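PDB 2O2X: hypothetical protein from Mesorhizobium loti, which removes the C-7 phosphate from D-glycero-beta-D-manno-heptose 1,7-bisphosphate, a magnesium-dependent step in ADP-heptose biosynthesis. Local coordinates for residues G40-D45 with P59-A64; R100-L105 with V110-V115. All blocks are in the same frame, centred on the assembly; numbering follows the deposited sequence.

Contact 1. Residues G40-D45 with P59-A64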
# COMPACT_ATOMS: atom_id res chain seq x y z
N GLY A 40 6.77 4.47 5.94
CA GLY A 40 7.94 4.63 5.08
C GLY A 40 7.66 5.08 3.66
O GLY A 40 8.58 5.40 2.88
N THR A 41 6.38 5.17 3.30
CA THR A 41 5.96 5.48 1.94
C THR A 41 4.98 6.65 1.97
O THR A 41 5.31 7.75 1.51
CB THR A 41 5.38 4.23 1.23
OG1 THR A 41 6.41 3.26 1.09
CG2 THR A 41 4.86 4.54 -0.16
N ILE A 42 3.81 6.46 2.59
CA ILE A 42 2.85 7.51 2.79
C ILE A 42 3.16 8.34 4.01
O ILE A 42 3.06 9.57 3.94
CB ILE A 42 1.42 6.90 2.90
CG1 ILE A 42 1.05 6.20 1.61
CG2 ILE A 42 0.39 7.99 3.27
CD1 ILE A 42 -0.26 5.42 1.72
N ASN A 43 3.50 7.69 5.10
CA ASN A 43 3.89 8.41 6.32
C ASN A 43 5.30 8.06 6.71
O ASN A 43 5.87 7.05 6.26
CB ASN A 43 2.90 8.15 7.47
CG ASN A 43 2.81 6.70 7.87
OD1 ASN A 43 1.99 5.98 7.33
ND2 ASN A 43 3.64 6.26 8.82
N VAL A 44 5.91 8.92 7.51
CA VAL A 44 7.25 8.69 7.96
C VAL A 44 7.30 7.41 8.80
O VAL A 44 6.43 7.18 9.66
CB VAL A 44 7.76 9.90 8.77
CG1 VAL A 44 9.14 9.61 9.35
CG2 VAL A 44 7.80 11.14 7.90
N ASP A 45 8.30 6.59 8.56
CA ASP A 45 8.37 5.29 9.23
C ASP A 45 8.75 5.49 10.69
O ASP A 45 9.41 6.46 11.06
CB ASP A 45 9.41 4.41 8.55
CG ASP A 45 9.15 2.91 8.75
OD1 ASP A 45 8.18 2.51 9.42
OD2 ASP A 45 9.94 2.11 8.22
N PRO A 59 5.72 14.18 2.24
CA PRO A 59 5.08 14.96 1.17
C PRO A 59 5.44 14.51 -0.23
O PRO A 59 4.68 14.71 -1.16
CB PRO A 59 5.56 16.41 1.43
CG PRO A 59 6.02 16.39 2.87
CD PRO A 59 6.58 15.02 3.10
N GLN A 60 6.57 13.85 -0.38
CA GLN A 60 6.98 13.43 -1.73
C GLN A 60 6.13 12.28 -2.31
O GLN A 60 6.20 12.01 -3.49
CB GLN A 60 8.48 13.14 -1.78
CG GLN A 60 9.02 12.14 -0.82
CD GLN A 60 9.49 12.74 0.52
OE1 GLN A 60 8.69 13.20 1.35
NE2 GLN A 60 10.79 12.67 0.76
N MSE A 61 5.28 11.67 -1.48
CA MSE A 61 4.32 10.68 -2.00
C MSE A 61 3.03 11.34 -2.49
O MSE A 61 2.24 10.75 -3.22
CB MSE A 61 3.99 9.61 -0.94
CG MSE A 61 3.39 8.33 -1.49
SE MSE A 61 4.35 7.45 -2.93
CE MSE A 61 6.12 7.58 -2.21
N LEU A 62 2.77 12.57 -2.05
CA LEU A 62 1.48 13.19 -2.34
C LEU A 62 1.23 13.42 -3.85
O LEU A 62 0.11 13.20 -4.30
CB LEU A 62 1.31 14.50 -1.56
CG LEU A 62 1.28 14.31 -0.03
CD1 LEU A 62 1.33 15.64 0.71
CD2 LEU A 62 0.06 13.51 0.40
N PRO A 63 2.26 13.82 -4.64
CA PRO A 63 2.01 13.91 -6.09
C PRO A 63 1.55 12.60 -6.71
O PRO A 63 0.76 12.59 -7.65
CB PRO A 63 3.37 14.34 -6.64
CG PRO A 63 3.98 15.09 -5.51
CD PRO A 63 3.62 14.28 -4.32
N ALA A 64 2.08 11.48 -6.24
CA ALA A 64 1.65 10.18 -6.79
C ALA A 64 0.21 9.85 -6.47
O ALA A 64 -0.53 9.38 -7.34
CB ALA A 64 2.57 9.07 -6.26

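Contact 2. Residues R100-L105 with V110-V115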
# COMPACT_ATOMS: atom_id res chain seq x y z
N ARG A 100 -5.89 8.76 11.20
CA ARG A 100 -5.13 10.01 11.19
C ARG A 100 -4.37 10.21 9.86
O ARG A 100 -4.34 11.30 9.30
CB ARG A 100 -4.18 10.10 12.41
CG ARG A 100 -3.32 11.33 12.44
CD ARG A 100 -4.12 12.58 12.47
NE ARG A 100 -3.31 13.77 12.72
CZ ARG A 100 -3.76 15.02 12.58
NH1 ARG A 100 -4.99 15.26 12.19
NH2 ARG A 100 -2.94 16.03 12.82
N VAL A 101 -3.80 9.14 9.33
CA VAL A 101 -3.12 9.21 8.03
C VAL A 101 -4.12 9.65 6.97
O VAL A 101 -3.83 10.56 6.20
CB VAL A 101 -2.44 7.85 7.66
CG1 VAL A 101 -1.97 7.86 6.23
CG2 VAL A 101 -1.25 7.55 8.60
N LEU A 102 -5.29 9.02 6.94
CA LEU A 102 -6.31 9.38 5.94
C LEU A 102 -6.82 10.82 6.12
O LEU A 102 -7.08 11.52 5.13
CB LEU A 102 -7.48 8.38 5.92
CG LEU A 102 -7.09 6.93 5.59
CD1 LEU A 102 -8.30 6.06 5.33
CD2 LEU A 102 -6.09 6.79 4.45
N GLU A 103 -6.94 11.27 7.36
CA GLU A 103 -7.31 12.68 7.63
C GLU A 103 -6.28 13.67 7.12
O GLU A 103 -6.62 14.68 6.49
CB GLU A 103 -7.56 12.89 9.13
CG GLU A 103 -7.85 14.33 9.51
CD GLU A 103 -9.01 14.99 8.74
OE1 GLU A 103 -9.89 14.28 8.19
OE2 GLU A 103 -9.03 16.24 8.70
N LEU A 104 -5.00 13.38 7.37
CA LEU A 104 -3.95 14.24 6.86
C LEU A 104 -3.94 14.27 5.33
O LEU A 104 -3.71 15.31 4.70
CB LEU A 104 -2.59 13.84 7.41
CG LEU A 104 -2.40 14.10 8.91
CD1 LEU A 104 -1.17 13.39 9.38
CD2 LEU A 104 -2.30 15.59 9.15
N LEU A 105 -4.18 13.13 4.70
CA LEU A 105 -4.27 13.07 3.25
C LEU A 105 -5.46 13.91 2.74
O LEU A 105 -5.36 14.62 1.74
CB LEU A 105 -4.41 11.63 2.78
CG LEU A 105 -3.20 10.71 2.91
CD1 LEU A 105 -3.55 9.30 2.45
CD2 LEU A 105 -2.01 11.24 2.15
N VAL A 110 -6.13 14.66 -1.15
CA VAL A 110 -5.92 13.35 -1.80
C VAL A 110 -6.57 12.25 -0.95
O VAL A 110 -6.94 12.47 0.21
CB VAL A 110 -4.42 13.05 -2.11
CG1 VAL A 110 -3.79 14.22 -2.90
CG2 VAL A 110 -3.60 12.80 -0.84
N PHE A 111 -6.74 11.10 -1.56
CA PHE A 111 -7.44 10.01 -0.90
C PHE A 111 -6.96 8.64 -1.36
O PHE A 111 -6.27 8.51 -2.38
CB PHE A 111 -8.95 10.13 -1.12
CG PHE A 111 -9.31 10.49 -2.50
CD1 PHE A 111 -9.35 9.54 -3.49
CD2 PHE A 111 -9.57 11.82 -2.84
CE1 PHE A 111 -9.68 9.89 -4.81
CE2 PHE A 111 -9.90 12.16 -4.13
CZ PHE A 111 -9.95 11.20 -5.12
N VAL A 112 -7.35 7.64 -0.59
CA VAL A 112 -7.15 6.25 -0.99
C VAL A 112 -8.52 5.57 -1.06
O VAL A 112 -9.55 6.13 -0.65
CB VAL A 112 -6.21 5.50 -0.05
CG1 VAL A 112 -4.90 6.29 0.19
CG2 VAL A 112 -6.85 5.16 1.26
N ASP A 113 -8.53 4.37 -1.63
CA ASP A 113 -9.77 3.63 -1.94
C ASP A 113 -9.93 2.30 -1.23
O ASP A 113 -11.03 1.74 -1.15
CB ASP A 113 -9.83 3.48 -3.44
CG ASP A 113 -9.81 4.82 -4.13
OD1 ASP A 113 -10.83 5.57 -3.94
OD2 ASP A 113 -8.79 5.17 -4.78
N MSE A 114 -8.84 1.76 -0.68
CA MSE A 114 -8.94 0.53 0.08
C MSE A 114 -7.70 0.44 0.98
O MSE A 114 -6.61 0.90 0.59
CB MSE A 114 -9.02 -0.68 -0.84
CG MSE A 114 -9.18 -2.00 -0.15
SE MSE A 114 -9.54 -3.51 -1.29
CE MSE A 114 -11.41 -3.19 -1.58
N VAL A 115 -7.89 -0.12 2.17
CA VAL A 115 -6.77 -0.43 3.08
C VAL A 115 -6.80 -1.90 3.45
O VAL A 115 -7.84 -2.39 3.92
CB VAL A 115 -6.86 0.40 4.38
CG1 VAL A 115 -5.75 0.01 5.37
CG2 VAL A 115 -6.80 1.90 4.07
O HOH W 1 -8.01 11.14 2.50

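Contact 1. Residues G40-D45 with P59-A64
In this HAD-type phosphatase the loop that follows the nucleophile-bearing strand 34-36, carrying the DxDGT signature, packs through Thr41 and Ile42 against selenomethionine Met61, in the 3-10 segment that leads into helix 62-71. Strand 34-36 leads to the presumed nucleophile Asp37 and proton donor Asp39, so Gly40 and Thr41 complete the signature. Met61 leans toward the loop, its CB 3.3 Å from the carbonyl O of Thr41. Its chain sets out with CG anti to the backbone N (chi1 -161°) and then bends at both chi2 and chi3, a hook that brings CE round to 3.8 Å from the same Thr41 O. The tip also meets the methyl branch of Thr41, whose CG2 lies 3.9 Å from Met61 CE and 4.0 Å from Met61 SE. No hydrogen bond joins the two segments; the Thr41 O against which the selenomethionine curls is instead hydrogen-bonded by Arg58 NH1. The side chain of Thr41 also lies close to those of Asp37 and Asp162, both assigned to magnesium binding by similarity, which places this packing beside the probable metal site. Within the loop, Gly40 N bonds Asn43 O at 2.8 Å, drawing these two residues together. Beside the threonine, Ile42 makes a looser apolar contact, its CG1 4.4 Å from Met61 CG.

Contact 2. Residues R100-L105 with V110-V115
The backbone turns back on itself between Leu105 and Val110, whose CA atoms are 5.3 Å apart, and Val110 N donates to Leu105 O at 3.0 Å. A water bridges the same two backbones one helical turn earlier, donating to Leu102 O at 2.8 Å and to Val110 O. Leu105 points into the contact and divides its two methyls between two valines: CD2 meets Val110 CG2 at 3.7 Å, while CD1 meets Val112 CG1 at 4.0 Å. This is the helix-to-strand return of a beta-alpha-beta crossover in the Rossmann-like HAD core, where helix 91-107 leads into strand 114-118, parallel to its neighbour 75-80. Val112 reaches the helix with both branches; its CG2, set between the backbone N and the carbonyl carbon (chi1 of CG1 -50°), touches Leu102 CD2 at 3.7 Å, the two side chains crossing at about a right angle. The side chain of Val110 also packs on helix 62-71, against residues such as Ile65 and Ala66. The backbone O of Val112 accepts a hydrogen bond from Arg25 NH2.

The two contacts follow one another along the chain, with both segments of contact 1 preceding contact 2, yet their centres lie only 11 Å apart and their side chains touch. Leu62, on helix 62-71, bridges the two: its CD2 is 3.5 Å from Leu105 CD2 and also packs on Val110 CG2. A second junction joins the signature loop to helix 91-107, with Ile42 CG2 3.8 Å from Val101 CG1. The strands concerned, 34-36, 75-80 and 114-118, are successive parallel neighbours in the central sheet. The loop beside the presumed catalytic aspartates is thus linked to the return into strand 114-118 through the side-chain packing of Leu62 and Ile42 on helix 91-107 and the turn after it.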